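Putative kinase (Chloroflexus aurantiacus, PDB 2RHM) is of unknown function but adopts the P-loop nucleoside triphosphate hydrolase fold and is probably a nucleotide-dependent kinase. Local coordinates at residues 23-28 against 177-182; 34-39 against 83-88; 110-115 against 162-167; 73-78 against 99-104; 90-95 against 155-160. One frame throughout, in Å; residues are numbered along the deposited sequence.

Contact 1 (23-28 against 177-182)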
# COMPACT_ATOMS: atom_id res chain seq x y z
N GLN B 23 -9.83 -7.66 -9.61
CA GLN B 23 -10.73 -7.66 -8.45
C GLN B 23 -11.37 -9.05 -8.23
O GLN B 23 -11.51 -9.51 -7.08
CB GLN B 23 -11.77 -6.55 -8.60
CG GLN B 23 -11.16 -5.13 -8.48
CD GLN B 23 -12.15 -3.99 -8.75
OE1 GLN B 23 -13.25 -4.21 -9.28
NE2 GLN B 23 -11.76 -2.77 -8.40
N ALA B 24 -11.75 -9.70 -9.32
CA ALA B 24 -12.26 -11.07 -9.28
C ALA B 24 -11.21 -12.06 -8.76
O ALA B 24 -11.55 -13.03 -8.07
CB ALA B 24 -12.71 -11.51 -10.68
N LEU B 25 -9.95 -11.83 -9.11
CA LEU B 25 -8.85 -12.64 -8.61
C LEU B 25 -8.65 -12.41 -7.11
O LEU B 25 -8.42 -13.34 -6.36
CB LEU B 25 -7.54 -12.34 -9.35
CG LEU B 25 -7.32 -12.94 -10.72
CD1 LEU B 25 -5.97 -12.50 -11.21
CD2 LEU B 25 -7.38 -14.45 -10.69
N ALA B 26 -8.77 -11.16 -6.68
CA ALA B 26 -8.56 -10.85 -5.28
C ALA B 26 -9.63 -11.55 -4.45
O ALA B 26 -9.33 -12.14 -3.42
CB ALA B 26 -8.61 -9.37 -5.05
N THR B 27 -10.88 -11.51 -4.93
CA THR B 27 -12.00 -12.16 -4.25
C THR B 27 -11.91 -13.68 -4.33
O THR B 27 -12.18 -14.38 -3.34
CB THR B 27 -13.35 -11.68 -4.87
OG1 THR B 27 -13.44 -10.26 -4.75
CG2 THR B 27 -14.51 -12.30 -4.18
N GLY B 28 -11.53 -14.18 -5.49
CA GLY B 28 -11.43 -15.61 -5.74
C GLY B 28 -10.26 -16.33 -5.07
O GLY B 28 -10.37 -17.51 -4.75
N ALA B 177 -12.92 -19.79 -14.42
CA ALA B 177 -11.90 -20.52 -15.15
C ALA B 177 -10.56 -19.80 -15.03
O ALA B 177 -9.51 -20.43 -14.83
CB ALA B 177 -12.30 -20.70 -16.62
N ILE B 178 -10.60 -18.48 -15.11
CA ILE B 178 -9.39 -17.67 -14.99
C ILE B 178 -8.83 -17.77 -13.57
O ILE B 178 -7.65 -18.01 -13.39
CB ILE B 178 -9.65 -16.21 -15.40
CG1 ILE B 178 -10.09 -16.15 -16.88
CG2 ILE B 178 -8.41 -15.37 -15.17
CD1 ILE B 178 -10.77 -14.85 -17.27
N VAL B 179 -9.69 -17.67 -12.56
CA VAL B 179 -9.25 -17.86 -11.19
C VAL B 179 -8.63 -19.25 -11.01
O VAL B 179 -7.56 -19.37 -10.40
CB VAL B 179 -10.40 -17.69 -10.18
CG1 VAL B 179 -9.97 -18.16 -8.78
CG2 VAL B 179 -10.85 -16.23 -10.14
N GLN B 180 -9.27 -20.29 -11.54
CA GLN B 180 -8.73 -21.67 -11.44
C GLN B 180 -7.37 -21.83 -12.11
O GLN B 180 -6.51 -22.57 -11.61
CB GLN B 180 -9.71 -22.71 -11.98
CG GLN B 180 -10.96 -22.86 -11.15
CD GLN B 180 -10.66 -22.94 -9.67
OE1 GLN B 180 -9.82 -23.74 -9.25
NE2 GLN B 180 -11.31 -22.08 -8.88
N TRP B 181 -7.20 -21.20 -13.27
CA TRP B 181 -5.90 -21.18 -13.95
C TRP B 181 -4.80 -20.67 -13.02
O TRP B 181 -3.75 -21.31 -12.88
CB TRP B 181 -5.99 -20.34 -15.22
CG TRP B 181 -4.71 -20.36 -16.04
CD1 TRP B 181 -4.36 -21.25 -17.01
CD2 TRP B 181 -3.62 -19.44 -15.92
NE1 TRP B 181 -3.13 -20.93 -17.51
CE2 TRP B 181 -2.64 -19.83 -16.86
CE3 TRP B 181 -3.37 -18.33 -15.12
CZ2 TRP B 181 -1.43 -19.14 -17.01
CZ3 TRP B 181 -2.18 -17.64 -15.28
CH2 TRP B 181 -1.23 -18.05 -16.22
N VAL B 182 -5.05 -19.54 -12.36
CA VAL B 182 -4.11 -19.00 -11.37
C VAL B 182 -3.93 -19.98 -10.19
O VAL B 182 -2.81 -20.24 -9.78
CB VAL B 182 -4.55 -17.60 -10.83
CG1 VAL B 182 -3.57 -17.11 -9.78
CG2 VAL B 182 -4.63 -16.59 -11.94

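Contact 2 (34-39 against 83-88)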
# COMPACT_ATOMS: atom_id res chain seq x y z
N LEU B 34 -3.13 -4.55 -5.11
CA LEU B 34 -2.56 -3.21 -5.27
C LEU B 34 -2.74 -2.76 -6.71
O LEU B 34 -2.23 -3.40 -7.62
CB LEU B 34 -1.09 -3.24 -4.89
CG LEU B 34 -0.74 -3.93 -3.58
CD1 LEU B 34 0.77 -3.95 -3.46
CD2 LEU B 34 -1.34 -3.23 -2.38
N SER B 35 -3.48 -1.68 -6.92
CA SER B 35 -3.83 -1.19 -8.25
C SER B 35 -3.28 0.21 -8.46
O SER B 35 -3.49 1.07 -7.60
CB SER B 35 -5.36 -1.15 -8.39
OG SER B 35 -5.78 -0.24 -9.42
N LYS B 36 -2.62 0.46 -9.58
CA LYS B 36 -2.04 1.79 -9.81
C LYS B 36 -3.13 2.86 -9.77
O LYS B 36 -2.99 3.87 -9.08
CB LYS B 36 -1.27 1.88 -11.14
CG LYS B 36 -0.69 3.27 -11.39
CD LYS B 36 -0.08 3.43 -12.79
CE LYS B 36 -1.10 3.47 -13.88
NZ LYS B 36 -0.51 3.89 -15.19
N ASP B 37 -4.22 2.63 -10.49
CA ASP B 37 -5.28 3.63 -10.57
C ASP B 37 -5.97 3.85 -9.23
O ASP B 37 -6.31 5.00 -8.90
CB ASP B 37 -6.26 3.29 -11.69
CG ASP B 37 -5.76 3.72 -13.08
OD1 ASP B 37 -4.72 4.40 -13.22
OD2 ASP B 37 -6.46 3.39 -14.06
N ALA B 38 -6.13 2.80 -8.43
CA ALA B 38 -6.72 2.98 -7.08
C ALA B 38 -5.82 3.87 -6.21
O ALA B 38 -6.31 4.75 -5.50
CB ALA B 38 -6.97 1.63 -6.41
N PHE B 39 -4.51 3.67 -6.30
CA PHE B 39 -3.54 4.47 -5.57
C PHE B 39 -3.58 5.94 -6.05
O PHE B 39 -3.52 6.88 -5.25
CB PHE B 39 -2.12 3.89 -5.75
CG PHE B 39 -1.79 2.73 -4.84
CD1 PHE B 39 -2.74 1.78 -4.47
CD2 PHE B 39 -0.50 2.54 -4.41
CE1 PHE B 39 -2.40 0.72 -3.63
CE2 PHE B 39 -0.15 1.50 -3.57
CZ PHE B 39 -1.10 0.59 -3.19
N GLU B 83 -1.88 -4.69 -10.19
CA GLU B 83 -2.56 -4.38 -11.43
C GLU B 83 -2.19 -2.99 -11.91
O GLU B 83 -2.28 -2.01 -11.16
CB GLU B 83 -4.07 -4.49 -11.23
CG GLU B 83 -4.87 -4.08 -12.46
CD GLU B 83 -5.21 -2.58 -12.47
OE1 GLU B 83 -5.87 -2.08 -11.53
OE2 GLU B 83 -4.83 -1.89 -13.44
N SER B 84 -1.76 -2.91 -13.17
CA SER B 84 -1.46 -1.64 -13.83
C SER B 84 -1.31 -1.89 -15.33
O SER B 84 -1.30 -3.04 -15.77
CB SER B 84 -0.15 -1.07 -13.31
OG SER B 84 0.04 0.26 -13.79
N ASN B 85 -1.19 -0.82 -16.10
CA ASN B 85 -0.79 -0.97 -17.49
C ASN B 85 0.74 -0.92 -17.50
O ASN B 85 1.35 0.08 -17.84
CB ASN B 85 -1.45 0.09 -18.40
CG ASN B 85 -1.18 1.51 -17.98
OD1 ASN B 85 -1.20 1.84 -16.78
ND2 ASN B 85 -0.98 2.39 -18.97
N PHE B 86 1.35 -2.04 -17.11
CA PHE B 86 2.80 -2.10 -16.94
C PHE B 86 3.56 -1.90 -18.26
O PHE B 86 3.11 -2.33 -19.34
CB PHE B 86 3.22 -3.42 -16.32
CG PHE B 86 2.78 -3.61 -14.90
CD1 PHE B 86 3.47 -2.99 -13.87
CD2 PHE B 86 1.69 -4.40 -14.59
CE1 PHE B 86 3.08 -3.19 -12.55
CE2 PHE B 86 1.29 -4.58 -13.28
CZ PHE B 86 1.98 -3.98 -12.26
N ARG B 87 4.72 -1.26 -18.16
CA ARG B 87 5.56 -0.96 -19.31
C ARG B 87 6.82 -1.79 -19.25
O ARG B 87 7.54 -1.75 -18.26
CB ARG B 87 6.02 0.48 -19.27
CG ARG B 87 4.98 1.50 -19.51
CD ARG B 87 5.61 2.87 -19.45
NE ARG B 87 6.51 3.09 -20.59
CZ ARG B 87 6.10 3.40 -21.82
NH1 ARG B 87 4.80 3.55 -22.10
NH2 ARG B 87 6.99 3.57 -22.79
N VAL B 88 7.10 -2.54 -20.31
CA VAL B 88 8.28 -3.37 -20.36
C VAL B 88 9.55 -2.54 -20.14
O VAL B 88 10.47 -2.95 -19.42
CB VAL B 88 8.39 -4.12 -21.70
CG1 VAL B 88 9.76 -4.76 -21.86
CG2 VAL B 88 7.31 -5.19 -21.81
O HOH W 1 1.90 1.47 -15.53
O HOH W 2 -4.18 0.69 -12.76

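Contact 3 (110-115 against 162-167)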
# COMPACT_ATOMS: atom_id res chain seq x y z
N ARG B 110 -2.48 -11.08 -18.92
CA ARG B 110 -2.53 -9.93 -19.79
C ARG B 110 -3.93 -9.83 -20.39
O ARG B 110 -4.43 -10.79 -20.97
CB ARG B 110 -1.50 -10.02 -20.91
CG ARG B 110 -1.71 -8.90 -21.92
CD ARG B 110 -0.79 -8.96 -23.07
NE ARG B 110 -0.93 -10.19 -23.86
CZ ARG B 110 -0.41 -10.34 -25.06
NH1 ARG B 110 0.26 -9.36 -25.63
NH2 ARG B 110 -0.57 -11.49 -25.72
N CYS B 111 -4.56 -8.68 -20.22
CA CYS B 111 -5.87 -8.45 -20.80
C CYS B 111 -5.73 -7.70 -22.10
O CYS B 111 -4.89 -6.83 -22.20
CB CYS B 111 -6.73 -7.63 -19.84
SG CYS B 111 -6.98 -8.45 -18.28
N VAL B 112 -6.56 -8.05 -23.07
CA VAL B 112 -6.54 -7.41 -24.37
C VAL B 112 -8.00 -7.26 -24.85
O VAL B 112 -8.89 -7.91 -24.33
CB VAL B 112 -5.72 -8.25 -25.41
CG1 VAL B 112 -4.25 -8.41 -24.96
CG2 VAL B 112 -6.36 -9.61 -25.64
N ALA B 113 -8.23 -6.35 -25.79
CA ALA B 113 -9.54 -6.23 -26.44
C ALA B 113 -9.41 -5.43 -27.71
O ALA B 113 -8.41 -4.73 -27.92
CB ALA B 113 -10.54 -5.58 -25.53
N SER B 114 -10.44 -5.50 -28.54
CA SER B 114 -10.42 -4.83 -29.83
C SER B 114 -10.44 -3.33 -29.64
O SER B 114 -10.98 -2.83 -28.64
CB SER B 114 -11.60 -5.29 -30.72
OG SER B 114 -12.84 -4.78 -30.26
N GLY B 115 -9.81 -2.62 -30.57
CA GLY B 115 -9.77 -1.16 -30.54
C GLY B 115 -11.16 -0.55 -30.46
O GLY B 115 -11.38 0.36 -29.67
N LEU B 162 2.02 -17.18 -18.34
CA LEU B 162 1.30 -16.02 -18.85
C LEU B 162 -0.02 -16.49 -19.46
O LEU B 162 -0.05 -17.44 -20.24
CB LEU B 162 2.13 -15.30 -19.93
CG LEU B 162 1.46 -14.19 -20.73
CD1 LEU B 162 1.14 -12.97 -19.87
CD2 LEU B 162 2.31 -13.77 -21.92
N LEU B 163 -1.10 -15.83 -19.07
CA LEU B 163 -2.42 -16.08 -19.66
C LEU B 163 -2.85 -14.80 -20.30
O LEU B 163 -2.79 -13.77 -19.65
CB LEU B 163 -3.43 -16.42 -18.56
CG LEU B 163 -4.89 -16.62 -19.02
CD1 LEU B 163 -4.97 -17.85 -19.86
CD2 LEU B 163 -5.81 -16.72 -17.80
N THR B 164 -3.31 -14.85 -21.54
CA THR B 164 -3.92 -13.69 -22.19
C THR B 164 -5.41 -13.87 -22.27
O THR B 164 -5.91 -14.91 -22.73
CB THR B 164 -3.35 -13.40 -23.57
OG1 THR B 164 -1.99 -13.02 -23.43
CG2 THR B 164 -4.12 -12.27 -24.25
N VAL B 165 -6.12 -12.86 -21.78
CA VAL B 165 -7.56 -12.85 -21.71
C VAL B 165 -8.13 -11.74 -22.62
O VAL B 165 -7.95 -10.54 -22.38
CB VAL B 165 -8.04 -12.71 -20.25
CG1 VAL B 165 -9.56 -12.64 -20.19
CG2 VAL B 165 -7.51 -13.89 -19.43
N ASP B 166 -8.82 -12.16 -23.68
CA ASP B 166 -9.47 -11.23 -24.60
C ASP B 166 -10.89 -10.96 -24.11
O ASP B 166 -11.74 -11.86 -24.06
CB ASP B 166 -9.45 -11.80 -26.03
CG ASP B 166 -9.82 -10.76 -27.09
OD1 ASP B 166 -10.63 -9.83 -26.82
OD2 ASP B 166 -9.30 -10.88 -28.22
N THR B 167 -11.13 -9.71 -23.71
CA THR B 167 -12.43 -9.31 -23.17
C THR B 167 -13.31 -8.58 -24.18
O THR B 167 -14.28 -7.92 -23.79
CB THR B 167 -12.26 -8.40 -21.95
OG1 THR B 167 -11.65 -7.17 -22.38
CG2 THR B 167 -11.42 -9.07 -20.88

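Contact 4 (73-78 against 99-104)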
# COMPACT_ATOMS: atom_id res chain seq x y z
N ILE B 73 4.74 -6.71 1.75
CA ILE B 73 3.80 -7.85 1.74
C ILE B 73 4.53 -9.13 1.37
O ILE B 73 4.39 -10.17 2.03
CB ILE B 73 2.63 -7.59 0.77
CG1 ILE B 73 1.80 -6.40 1.26
CG2 ILE B 73 1.73 -8.80 0.64
CD1 ILE B 73 0.75 -5.97 0.32
N LEU B 74 5.32 -9.06 0.30
CA LEU B 74 6.10 -10.22 -0.14
C LEU B 74 7.12 -10.67 0.90
O LEU B 74 7.32 -11.89 1.09
CB LEU B 74 6.79 -9.92 -1.48
CG LEU B 74 5.85 -9.78 -2.68
CD1 LEU B 74 6.60 -9.30 -3.90
CD2 LEU B 74 5.17 -11.11 -3.00
N GLN B 75 7.75 -9.71 1.58
CA GLN B 75 8.73 -10.02 2.63
C GLN B 75 8.09 -10.78 3.82
O GLN B 75 8.78 -11.53 4.50
CB GLN B 75 9.41 -8.74 3.10
CG GLN B 75 10.43 -8.21 2.09
CD GLN B 75 10.90 -6.77 2.35
OE1 GLN B 75 10.33 -6.05 3.17
NE2 GLN B 75 11.92 -6.36 1.63
N SER B 76 6.79 -10.59 4.04
CA SER B 76 6.06 -11.32 5.09
C SER B 76 5.66 -12.75 4.66
O SER B 76 5.17 -13.54 5.47
CB SER B 76 4.80 -10.55 5.50
OG SER B 76 3.76 -10.75 4.55
N GLY B 77 5.87 -13.06 3.38
CA GLY B 77 5.57 -14.39 2.83
C GLY B 77 4.19 -14.52 2.23
O GLY B 77 3.77 -15.63 1.89
N GLN B 78 3.50 -13.39 2.07
CA GLN B 78 2.15 -13.37 1.56
C GLN B 78 2.19 -13.08 0.08
O GLN B 78 2.99 -12.25 -0.39
CB GLN B 78 1.32 -12.32 2.32
CG GLN B 78 -0.08 -11.94 1.77
CD GLN B 78 -1.09 -13.07 1.76
OE1 GLN B 78 -0.85 -14.15 1.22
NE2 GLN B 78 -2.25 -12.81 2.36
N HIS B 99 12.37 -8.19 -6.81
CA HIS B 99 12.72 -9.59 -6.57
C HIS B 99 13.97 -9.73 -5.69
O HIS B 99 14.04 -10.64 -4.86
CB HIS B 99 12.90 -10.35 -7.89
CG HIS B 99 12.95 -11.84 -7.71
ND1 HIS B 99 14.10 -12.52 -7.37
CD2 HIS B 99 11.99 -12.78 -7.85
CE1 HIS B 99 13.85 -13.81 -7.30
NE2 HIS B 99 12.57 -13.99 -7.58
N THR B 100 14.96 -8.86 -5.89
CA THR B 100 16.18 -8.84 -5.10
C THR B 100 15.92 -8.63 -3.60
O THR B 100 16.58 -9.24 -2.76
CB THR B 100 17.12 -7.73 -5.62
OG1 THR B 100 17.49 -8.04 -6.96
CG2 THR B 100 18.36 -7.61 -4.79
N ILE B 101 14.94 -7.80 -3.25
CA ILE B 101 14.65 -7.55 -1.83
C ILE B 101 13.46 -8.35 -1.27
O ILE B 101 13.29 -8.47 -0.06
CB ILE B 101 14.44 -6.04 -1.56
CG1 ILE B 101 13.22 -5.48 -2.29
CG2 ILE B 101 15.72 -5.27 -1.93
CD1 ILE B 101 12.77 -4.15 -1.75
N ALA B 102 12.66 -8.90 -2.17
CA ALA B 102 11.44 -9.58 -1.79
C ALA B 102 11.12 -10.63 -2.84
O ALA B 102 10.29 -10.39 -3.72
CB ALA B 102 10.34 -8.54 -1.71
N PRO B 103 11.82 -11.78 -2.79
CA PRO B 103 11.64 -12.84 -3.77
C PRO B 103 10.20 -13.31 -3.94
O PRO B 103 9.45 -13.44 -2.98
CB PRO B 103 12.54 -13.97 -3.25
CG PRO B 103 12.95 -13.59 -1.91
CD PRO B 103 12.88 -12.12 -1.82
N PHE B 104 9.83 -13.56 -5.19
CA PHE B 104 8.48 -13.94 -5.55
C PHE B 104 8.56 -14.84 -6.75
O PHE B 104 9.56 -14.85 -7.47
CB PHE B 104 7.61 -12.72 -5.88
CG PHE B 104 8.16 -11.86 -7.02
CD1 PHE B 104 7.92 -12.20 -8.34
CD2 PHE B 104 8.87 -10.70 -6.75
CE1 PHE B 104 8.46 -11.43 -9.37
CE2 PHE B 104 9.40 -9.94 -7.78
CZ PHE B 104 9.18 -10.28 -9.08
O HOH W 3 9.64 -12.76 -0.32

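Contact 5 (90-95 against 155-160)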
# COMPACT_ATOMS: atom_id res chain seq x y z
N LEU B 90 10.32 0.11 -18.47
CA LEU B 90 10.62 0.54 -17.11
C LEU B 90 10.31 -0.47 -16.01
O LEU B 90 11.04 -0.57 -15.01
CB LEU B 90 9.87 1.83 -16.81
CG LEU B 90 10.28 3.07 -17.58
CD1 LEU B 90 9.44 4.24 -17.08
CD2 LEU B 90 11.77 3.34 -17.41
N ASP B 91 9.19 -1.19 -16.14
CA ASP B 91 8.79 -2.13 -15.09
C ASP B 91 9.56 -3.43 -15.05
O ASP B 91 9.58 -4.10 -14.02
CB ASP B 91 7.27 -2.36 -15.15
CG ASP B 91 6.48 -1.12 -14.76
OD1 ASP B 91 6.62 -0.68 -13.60
OD2 ASP B 91 5.70 -0.59 -15.59
N THR B 92 10.23 -3.80 -16.13
CA THR B 92 11.07 -5.00 -16.07
C THR B 92 12.15 -4.86 -15.00
O THR B 92 12.33 -5.77 -14.17
CB THR B 92 11.68 -5.31 -17.45
OG1 THR B 92 10.62 -5.37 -18.40
CG2 THR B 92 12.44 -6.62 -17.44
N GLU B 93 12.86 -3.73 -14.99
CA GLU B 93 13.92 -3.53 -14.00
C GLU B 93 13.32 -3.26 -12.62
O GLU B 93 13.91 -3.65 -11.60
CB GLU B 93 14.87 -2.42 -14.41
CG GLU B 93 16.06 -2.28 -13.44
CD GLU B 93 17.13 -1.34 -13.94
OE1 GLU B 93 17.04 -0.91 -15.11
OE2 GLU B 93 18.07 -1.05 -13.18
N ARG B 94 12.16 -2.62 -12.55
CA ARG B 94 11.55 -2.45 -11.23
C ARG B 94 11.18 -3.80 -10.62
O ARG B 94 11.32 -3.97 -9.41
CB ARG B 94 10.33 -1.53 -11.25
CG ARG B 94 10.62 -0.06 -11.54
CD ARG B 94 9.32 0.64 -11.85
NE ARG B 94 9.53 1.97 -12.41
CZ ARG B 94 8.72 2.57 -13.28
NH1 ARG B 94 7.67 1.94 -13.78
NH2 ARG B 94 9.03 3.78 -13.71
N MSE B 95 10.70 -4.73 -11.43
CA MSE B 95 10.36 -6.07 -10.96
C MSE B 95 11.61 -6.83 -10.55
O MSE B 95 11.62 -7.55 -9.56
CB MSE B 95 9.58 -6.84 -12.01
CG MSE B 95 8.21 -6.29 -12.24
SE MSE B 95 6.97 -6.91 -10.89
CE MSE B 95 5.45 -5.79 -11.47
N PRO B 155 3.68 -8.05 -22.70
CA PRO B 155 3.72 -8.48 -21.32
C PRO B 155 5.11 -8.29 -20.72
O PRO B 155 6.10 -8.15 -21.46
CB PRO B 155 3.37 -9.97 -21.42
CG PRO B 155 3.79 -10.38 -22.76
CD PRO B 155 3.74 -9.18 -23.65
N LEU B 156 5.22 -8.32 -19.39
CA LEU B 156 6.54 -8.17 -18.79
C LEU B 156 7.31 -9.48 -18.95
O LEU B 156 6.76 -10.55 -18.74
CB LEU B 156 6.49 -7.76 -17.34
CG LEU B 156 5.78 -6.45 -17.02
CD1 LEU B 156 5.79 -6.16 -15.55
CD2 LEU B 156 6.41 -5.30 -17.80
N PRO B 157 8.58 -9.40 -19.31
CA PRO B 157 9.35 -10.62 -19.51
C PRO B 157 9.91 -11.19 -18.19
O PRO B 157 11.12 -11.22 -17.98
CB PRO B 157 10.49 -10.15 -20.43
CG PRO B 157 10.69 -8.77 -20.07
CD PRO B 157 9.39 -8.20 -19.57
N LEU B 158 9.01 -11.69 -17.34
CA LEU B 158 9.35 -12.09 -15.97
C LEU B 158 9.65 -13.58 -15.82
O LEU B 158 10.16 -14.02 -14.79
CB LEU B 158 8.16 -11.76 -15.06
CG LEU B 158 7.70 -10.31 -14.99
CD1 LEU B 158 6.54 -10.19 -14.03
CD2 LEU B 158 8.84 -9.40 -14.56
N GLY B 159 9.36 -14.34 -16.86
CA GLY B 159 9.41 -15.77 -16.73
C GLY B 159 8.10 -16.14 -16.07
O GLY B 159 7.29 -15.29 -15.69
N GLY B 160 7.88 -17.42 -15.95
CA GLY B 160 6.65 -17.87 -15.33
C GLY B 160 5.52 -17.85 -16.32
O GLY B 160 5.65 -17.39 -17.45

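Contact 1 (23-28 against 177-182)
Leu25 of helix 18-29 meets Val179 and Val182 of helix 175-187, joining the helix that follows the probable P-loop to the last helix of the chain. The short segments cross at -63° with their axes 9.8 Å apart at closest approach, and no hydrogen bond links them. One methyl does most of the touching: CD2 of Leu25 lies 3.7 Å from Val182 CG2, their side chains running obliquely to one another. The same Leu25 CD2 also rests 3.9 Å from Val179 CG2 and reaches the backbone of Val179 at its CA. Both helices pack on one face of the parallel sheet, where Leu25 reaches Ile8, Val10 and Ile109, while Val182 lies against Ile8 and Ile109; the leucine is thus wedged between sheet and neighbouring helix. Val179 is split between two turns of helix 18-29. With its CG1 anti to the backbone N (chi1 169°), that methyl sits 4.1 Å from Gly28 O, whereas Val179 CG2 comes 3.9 Å from Ala24 O. Gly28 offers only bare backbone to the valine, in a position where a beta carbon would run into Val179 CG2. Ile178 makes a looser approach, reaching back with its carbonyl O to 4.5 Å from Leu25 CD2, and turns its branches onto Leu21 and onto Leu163 and Val165 of the edge strand.

Contact 2 (34-39 against 83-88)
Ser35 OG is gripped from two sides: it donates to Glu83 OE1 at 2.8 Å and accepts from Ala38 N at 3.2 Å. The first bond meets the carboxylate on its syn side but 32° out of its plane; the second is the N-cap bond that starts helix 36-47. A bend at chi2 (-89°) turns the Glu83 carboxylate toward the Ser35 hydroxyl. Beneath them, the end of strand 33-35 runs parallel to that of strand 80-83, Glu83 N donating to Leu34 O and Lys36 N to Glu83 O at 3.0 Å. Lys36 then stretches past Ser84, its CD 3.3 Å from Ser84 OG, and a turn at chi3 brings NZ to Asn85 OD1 at 2.7 Å, in the carbonyl plane and on a lone pair. A water joins Ser84 OG to Asn85 O and takes a weak bond from the same NZ. Were Lys36 cut back to an alanine, Asn85 OD1 would probably lose this donor and its amide be freer to turn. The other carboxylate oxygen, Glu83 OE2, accepts from a second water 2.7 Å away, which itself takes the Asp37 N-H, and forms a salt bridge with Lys18 of the probable Walker A motif. With both oxygens held, the carboxylate is fixed in orientation beside Lys18, the probable Walker A lysine.

Contact 3 (110-115 against 162-167)
Arg110 leaves its strand with CG anti to the backbone N (chi1 172°) and bends at chi3 (61°), laying its guanidinium alongside Thr164, whose OG1, anti to its own carbonyl carbon, turns to meet it. NE and NH2 of Arg110 both donate to this one oxygen, Thr164 OG1, each at 3.1 Å. The hydroxyl lies at the guanidinium edge, only 5° from its plane, so the grip is side-on; the third nitrogen, NH1, bonds to Ile153 O. A leucine in place of Arg110 would probably leave Thr164 OG1 without its two donors and Ile153 O without its guanidinium partner. Beneath the side chains, strand 105-112 pairs in parallel with strand 162-166, the last strand on this side of the five-stranded sheet of the P-loop fold. The backbone ladder alternates between the two strands: Arg110 N to Leu163 O at 2.8 Å, Val165 N to Arg110 O, Val112 N to Val165 O and Thr167 N to Val112 O at 2.9 Å. On the face of Arg110 and Thr164, Val112 meets the threonine at about a right angle, its CG2 3.7 Å from Thr164 CG2, and the same Val112 CG2 lies 3.8 Å from Asp166 CB. Asp166 turns its OD1 to Thr168. On the opposite face, Cys111 sits beside Val165. Past the strand end, the methyl of Ala113 lies 3.7 Å from Thr167 OG1, the hydroxyl being bonded to Thr16 O.

Contact 4 (73-78 against 99-104)
Leu74 and Ala102 meet where helix 52-75 and helix 88-101 finish, the first closed by a Schellman motif at Gly77. That glycine takes a positive phi (93°), and its N bonds back to Leu74 O at 3.0 Å while Gln78 N makes a weaker bond to Ile73 O. The tight part of the contact is apolar. Leu74 CB rests 3.8 Å from Ala102 CB, and the leucine tip carries on to Phe104, with Leu74 CD1 3.9 Å from Phe104 CD2. Leu74 and Phe104 cross at a slant, the methyl meeting the ring obliquely. Behind them, Leu74 also touches Pro5, Leu80 and Leu98, so this end of the helix pair closes over the start of the sheet. His99 CD2 lies over one face of the Phe104 ring, above its centre. The outer side is held by one polar side chain. Gln75, exposed and extended beyond CG, passes its CG within 3.8 Å of Ala102 CB and ends with NE2 donating to Ile101 O at 3.0 Å. The bond is straight at the hydrogen (169°) and in the plane of the Gln75 amide, yet it approaches the carbonyl from above its plane, 56° out of it. Ile101 beside it is also exposed. A water spans the backbones, donating to Leu74 O at 2.9 Å and to Pro103 O at 2.8 Å.

Contact 5 (90-95 against 155-160)
Met95, present as selenomethionine, and Leu156 cross at about a right angle, helix 88-101 setting its side chain across that of the loop residue. Met95 CG is 4.1 Å from Leu156 CD1, and a bend at chi2 (-81°) swings the rest of the chain round so that its terminal CE also comes 4.1 Å from Leu156 CD1. Leu158 approaches the same methionine obliquely and nearer the helix, its CD2 3.7 Å from Met95 CB. The two leucines therefore hold Met95 at its base and along its length, while Leu7 and Ile9 of strand 6-12 meet it from the sheet. One turn back, Asp91 shows the loop only its CB, 4.1 Å from Leu156 CD2. Its carboxylate is occupied otherwise: OD1 forms a salt bridge with Arg94 NH1 at 2.8 Å and takes a bond from Tyr67 OH, and OD2 accepts from Arg87 N. Thr92 stands at about a right angle to Pro157, placing OG1 3.3 Å from Pro157 CD and CG2 3.8 Å from Pro157 CG. The hydroxyl is bonded to Val88 O in its own helix. No hydrogen bond crosses between the segments; the Asp91 carboxylate and the Thr92 hydroxyl are bonded to other groups. Between these segments the loop leading to strand 162-166 is therefore held by van der Waals packing, without a polar bond.

How the contacts relate
Contacts 1 and 3 meet on one face of the sheet, where Ile178 packs on Leu163 and Val165 and Trp181 on Leu163; contacts 4 and 5 share helix 88-101 on the other. Contact 2 joins that second group: Phe86 CE1 lies 3.7 Å from Met95 CE, and the centres of contacts 2 and 5 are 13 Å apart. Pro155 in turn touches Leu162 and Arg110 of contact 3. Contacts 2 and 4 both reach the second subunit. Contact 2 is near the benzoic acid pocket: the side chain of Glu83 lies about 7 Å from the ligand, that of Cys111 in contact 3 about 10 Å, and Asp37 forms a salt bridge with the pocket residue Arg131.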